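Local coordinates for hypothetical protein TM1553 (Thermotoga maritima, PDB 1VRM) that belongs to the ApbE family, which includes flavin transferases, and so probably binds FAD and attaches FMN covalently to target proteins, at residues Gly261-Thr266 and Val307-Ala312; Ala302-Val307 and Glu314-Phe319. One frame throughout, in Å; residues are numbered along the deposited sequence.

How the interactions relate
Of the strands involved, 262-269 comes first in the chain; helix 272-296 follows, and the chain returns as strand 303-308, so interaction 1 closes a loop of 40 residues that is mostly helix. A short turn then leads into strand 313-315 and helix 317-320, and interaction 2 closes that hairpin. The segments alternate along the sequence, so the two contacts cross rather than nest. Strand 303-308 is used by both and V307 belongs to both. That strand lies between 262-269 and 313-315 in the antiparallel sheet, of which 313-315 is the outermost strand at this end. T266 N lies 2.9 Å from L305 O, a probable hydrogen bond between the contacts.

Interaction 1: Gly261-Thr266 and Val307-Ala312; sequences GVWSVT and VLEGGA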
# COMPACT_ATOMS: atom_id res chain seq x y z
N GLY A 261 -11.74 2.73 -14.89
CA GLY A 261 -11.01 2.41 -16.10
C GLY A 261 -9.93 1.36 -15.93
O GLY A 261 -9.36 0.90 -16.92
N VAL A 262 -9.73 0.91 -14.70
CA VAL A 262 -8.59 0.03 -14.35
C VAL A 262 -9.04 -1.05 -13.36
O VAL A 262 -9.75 -0.76 -12.39
CB VAL A 262 -7.42 0.85 -13.70
CG1 VAL A 262 -6.21 -0.07 -13.44
CG2 VAL A 262 -7.04 2.01 -14.56
N TRP A 263 -8.68 -2.31 -13.60
CA TRP A 263 -8.98 -3.38 -12.70
C TRP A 263 -7.85 -3.66 -11.70
O TRP A 263 -8.08 -3.89 -10.50
CB TRP A 263 -9.38 -4.65 -13.43
CG TRP A 263 -10.76 -4.59 -14.06
CD1 TRP A 263 -11.75 -3.68 -13.83
CD2 TRP A 263 -11.31 -5.55 -14.99
NE1 TRP A 263 -12.87 -4.00 -14.58
CE2 TRP A 263 -12.63 -5.15 -15.28
CE3 TRP A 263 -10.83 -6.71 -15.56
CZ2 TRP A 263 -13.45 -5.88 -16.15
CZ3 TRP A 263 -11.66 -7.44 -16.43
CH2 TRP A 263 -12.93 -7.01 -16.71
N SER A 264 -6.61 -3.64 -12.19
CA SER A 264 -5.46 -3.77 -11.28
C SER A 264 -4.18 -3.22 -11.84
O SER A 264 -4.02 -3.06 -13.05
CB SER A 264 -5.25 -5.21 -10.86
OG SER A 264 -4.85 -6.01 -11.94
N VAL A 265 -3.28 -2.86 -10.93
CA VAL A 265 -1.93 -2.45 -11.33
C VAL A 265 -0.97 -3.17 -10.37
O VAL A 265 -1.17 -3.12 -9.16
CB VAL A 265 -1.71 -0.94 -11.16
CG1 VAL A 265 -0.22 -0.58 -11.36
CG2 VAL A 265 -2.61 -0.11 -12.10
N THR A 266 0.03 -3.83 -10.95
CA THR A 266 1.04 -4.61 -10.23
C THR A 266 2.39 -3.97 -10.51
O THR A 266 2.72 -3.70 -11.68
CB THR A 266 1.09 -6.09 -10.73
OG1 THR A 266 -0.20 -6.74 -10.51
CG2 THR A 266 2.18 -6.82 -10.05
N VAL A 307 -3.92 -4.20 -15.68
CA VAL A 307 -5.07 -4.85 -16.28
C VAL A 307 -6.14 -3.77 -16.38
O VAL A 307 -6.64 -3.28 -15.36
CB VAL A 307 -5.61 -5.99 -15.43
CG1 VAL A 307 -6.83 -6.63 -16.16
CG2 VAL A 307 -4.52 -7.02 -15.13
N LEU A 308 -6.43 -3.36 -17.60
CA LEU A 308 -7.40 -2.33 -17.84
C LEU A 308 -8.82 -2.90 -17.67
O LEU A 308 -9.01 -4.11 -17.71
CB LEU A 308 -7.23 -1.79 -19.24
CG LEU A 308 -5.90 -1.12 -19.50
CD1 LEU A 308 -5.75 -0.94 -21.01
CD2 LEU A 308 -5.82 0.19 -18.71
N GLU A 309 -9.77 -2.02 -17.40
CA GLU A 309 -11.17 -2.42 -17.38
C GLU A 309 -11.49 -3.15 -18.67
O GLU A 309 -11.21 -2.65 -19.74
CB GLU A 309 -12.06 -1.22 -17.21
CG GLU A 309 -13.54 -1.52 -17.23
CD GLU A 309 -14.32 -0.26 -16.99
OE1 GLU A 309 -13.92 0.82 -17.50
OE2 GLU A 309 -15.35 -0.35 -16.27
N GLY A 310 -12.07 -4.32 -18.56
CA GLY A 310 -12.37 -5.14 -19.73
C GLY A 310 -11.39 -6.27 -19.90
O GLY A 310 -11.68 -7.27 -20.55
N GLY A 311 -10.21 -6.14 -19.28
CA GLY A 311 -9.28 -7.27 -19.18
C GLY A 311 -7.97 -7.19 -19.96
O GLY A 311 -7.10 -8.05 -19.79
N ALA A 312 -7.79 -6.14 -20.77
CA ALA A 312 -6.56 -6.01 -21.54
C ALA A 312 -5.37 -5.81 -20.61
O ALA A 312 -5.47 -5.05 -19.67
CB ALA A 312 -6.64 -4.83 -22.47
O HOH W 1 -14.23 1.42 -14.11
O HOH W 2 -15.47 -2.88 -14.18
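W263 lays its indole over the turn that follows V307. Its CB lies 3.6 Å from V307 O; beyond it, with CG anti to the carbonyl carbon (chi1 -73°), the ring passes over the backbone of L308 to G311. The five-membered ring takes E309 CA over its face, 3.6 Å from the centroid and 9° off the normal, a CH-pi contact. At the rim NE1 donates in the ring plane to a water, which donates in turn to E309 OE2. CZ2 sits 3.2 Å from G310 N, and G310 CA makes a second CH-pi contact with the six-membered ring; farther round the same ring CZ3 meets G311 N and CE3 meets V307 CG1, both obliquely. The ring lies over a type II beta turn, L308 to G311. Behind it the strands form a classic beta bulge: V307 O accepts from both W263 N (2.9 Å) and S264 N (3.2 Å), the latter in the carbonyl plane on a lone pair, while V307 N returns a bond to S264 O. R215 adds a cation-pi contact to W263. On the G261 side of the bulge, E309 N donates to G261 O at 3.0 Å, nearly straight at 170° but from above the carbonyl plane.

Interaction 2: Ala302-Val307 and Glu314-Phe319; sequences AHLLIV and ERSETF
H303 meets T318 through ND1, which lies 2.7 Å from T318 OG1 in a hydrogen bond that either could donate; the hydroxyl sits at the imidazole edge, in the ring plane. T318 OG1 is also hydrogen-bonded to S316 OG, so the two hydroxyls and the ring nitrogen form a chain of polar contacts. At L304 the backbone takes over: its O accepts from S316 N at 3.0 Å, nearly along the C=O axis, and its N makes a weak bond to S316 OG. CD2 of L304 packs against the same serine, 3.9 Å from OG. L305 and R315 form a non-hydrogen-bonded pair of the antiparallel hairpin made by strands 303-308 and 313-315, and the side chain of R315 leads away to a salt bridge with E323. L305 CB stands over the centre of the F319 ring, 3.7 Å from the centroid and 12° off the normal, a CH-pi contact, while CD1 reaches CE1. The phenyl gets there with CG anti to the backbone N (chi1 -169°); its edge faces the H303 carbonyl. An alanine in place of F319 is likely to leave L305 CB and CD1 without their aromatic partner and open a gap beside them. I306 then closes the hydrogen-bonded pair with E314: I306 N donates to E314 O at 2.7 Å and 177°, and E314 N donates back to I306 O at 2.9 Å.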
# COMPACT_ATOMS: atom_id res chain seq x y z
N ALA A 302 9.34 1.72 -10.89
CA ALA A 302 8.10 0.95 -10.74
C ALA A 302 7.82 0.18 -12.07
O ALA A 302 7.29 0.75 -13.01
CB ALA A 302 6.95 1.92 -10.41
N HIS A 303 8.23 -1.09 -12.14
CA HIS A 303 8.12 -1.91 -13.29
C HIS A 303 6.78 -2.57 -13.25
O HIS A 303 6.50 -3.31 -12.29
CB HIS A 303 9.29 -2.89 -13.29
CG HIS A 303 10.57 -2.14 -13.17
ND1 HIS A 303 11.04 -1.30 -14.17
CD2 HIS A 303 11.36 -1.91 -12.09
CE1 HIS A 303 12.10 -0.64 -13.72
NE2 HIS A 303 12.31 -0.99 -12.47
N LEU A 304 5.94 -2.34 -14.26
CA LEU A 304 4.53 -2.59 -14.05
C LEU A 304 3.75 -3.36 -15.08
O LEU A 304 4.11 -3.44 -16.26
CB LEU A 304 3.81 -1.30 -13.80
CG LEU A 304 3.51 -0.39 -14.95
CD1 LEU A 304 2.65 0.76 -14.46
CD2 LEU A 304 4.79 0.11 -15.61
N LEU A 305 2.64 -3.90 -14.59
CA LEU A 305 1.65 -4.57 -15.42
C LEU A 305 0.30 -4.00 -15.01
O LEU A 305 -0.04 -4.01 -13.82
CB LEU A 305 1.65 -6.06 -15.15
CG LEU A 305 0.64 -6.93 -15.90
CD1 LEU A 305 1.08 -8.34 -15.97
CD2 LEU A 305 -0.72 -6.90 -15.21
N ILE A 306 -0.48 -3.53 -15.98
CA ILE A 306 -1.81 -2.97 -15.75
C ILE A 306 -2.85 -3.89 -16.41
O ILE A 306 -2.69 -4.28 -17.54
CB ILE A 306 -1.95 -1.58 -16.40
CG1 ILE A 306 -0.89 -0.62 -15.88
CG2 ILE A 306 -3.35 -1.04 -16.19
CD1 ILE A 306 -0.78 0.63 -16.64
N VAL A 307 -3.92 -4.20 -15.68
CA VAL A 307 -5.07 -4.85 -16.28
C VAL A 307 -6.14 -3.77 -16.38
O VAL A 307 -6.64 -3.28 -15.36
CB VAL A 307 -5.61 -5.99 -15.43
CG1 VAL A 307 -6.83 -6.63 -16.16
CG2 VAL A 307 -4.52 -7.02 -15.13
N GLU A 314 -1.49 -4.59 -20.15
CA GLU A 314 -0.41 -3.78 -20.68
C GLU A 314 0.74 -3.80 -19.69
O GLU A 314 0.54 -3.58 -18.52
CB GLU A 314 -0.88 -2.38 -20.88
CG GLU A 314 -2.06 -2.28 -21.83
CD GLU A 314 -1.77 -2.72 -23.25
OE1 GLU A 314 -0.58 -2.89 -23.63
OE2 GLU A 314 -2.76 -2.84 -24.00
N ARG A 315 1.93 -4.07 -20.16
CA ARG A 315 3.04 -4.03 -19.24
C ARG A 315 4.27 -3.41 -19.84
O ARG A 315 4.42 -3.33 -21.07
CB ARG A 315 3.29 -5.38 -18.69
CG ARG A 315 3.80 -6.32 -19.66
CD ARG A 315 2.99 -7.63 -19.58
NE ARG A 315 3.76 -8.76 -20.07
CZ ARG A 315 3.76 -9.23 -21.32
NH1 ARG A 315 4.53 -10.28 -21.62
NH2 ARG A 315 3.07 -8.67 -22.30
N SER A 316 5.12 -2.90 -18.98
CA SER A 316 6.38 -2.33 -19.45
C SER A 316 7.33 -3.39 -19.91
O SER A 316 7.27 -4.51 -19.50
CB SER A 316 7.04 -1.47 -18.40
OG SER A 316 7.39 -2.23 -17.26
N GLU A 317 8.25 -3.02 -20.80
CA GLU A 317 9.28 -3.96 -21.21
C GLU A 317 10.12 -4.42 -20.00
O GLU A 317 10.59 -5.55 -19.94
CB GLU A 317 10.17 -3.32 -22.28
CG GLU A 317 9.44 -3.07 -23.57
CD GLU A 317 8.92 -4.34 -24.23
OE1 GLU A 317 9.60 -5.40 -24.17
OE2 GLU A 317 7.80 -4.27 -24.78
N THR A 318 10.31 -3.54 -19.03
CA THR A 318 11.06 -3.89 -17.83
C THR A 318 10.32 -5.00 -17.05
O THR A 318 10.94 -5.87 -16.47
CB THR A 318 11.35 -2.66 -16.91
OG1 THR A 318 10.16 -1.89 -16.63
CG2 THR A 318 12.43 -1.79 -17.56
N PHE A 319 8.99 -4.93 -16.98
CA PHE A 319 8.21 -5.95 -16.29
C PHE A 319 8.49 -7.33 -16.91
O PHE A 319 8.67 -8.32 -16.19
CB PHE A 319 6.69 -5.60 -16.33
CG PHE A 319 5.86 -6.46 -15.43
CD1 PHE A 319 5.38 -7.68 -15.85
CD2 PHE A 319 5.61 -6.07 -14.11
CE1 PHE A 319 4.63 -8.50 -14.95
CE2 PHE A 319 4.85 -6.89 -13.26
CZ PHE A 319 4.37 -8.07 -13.70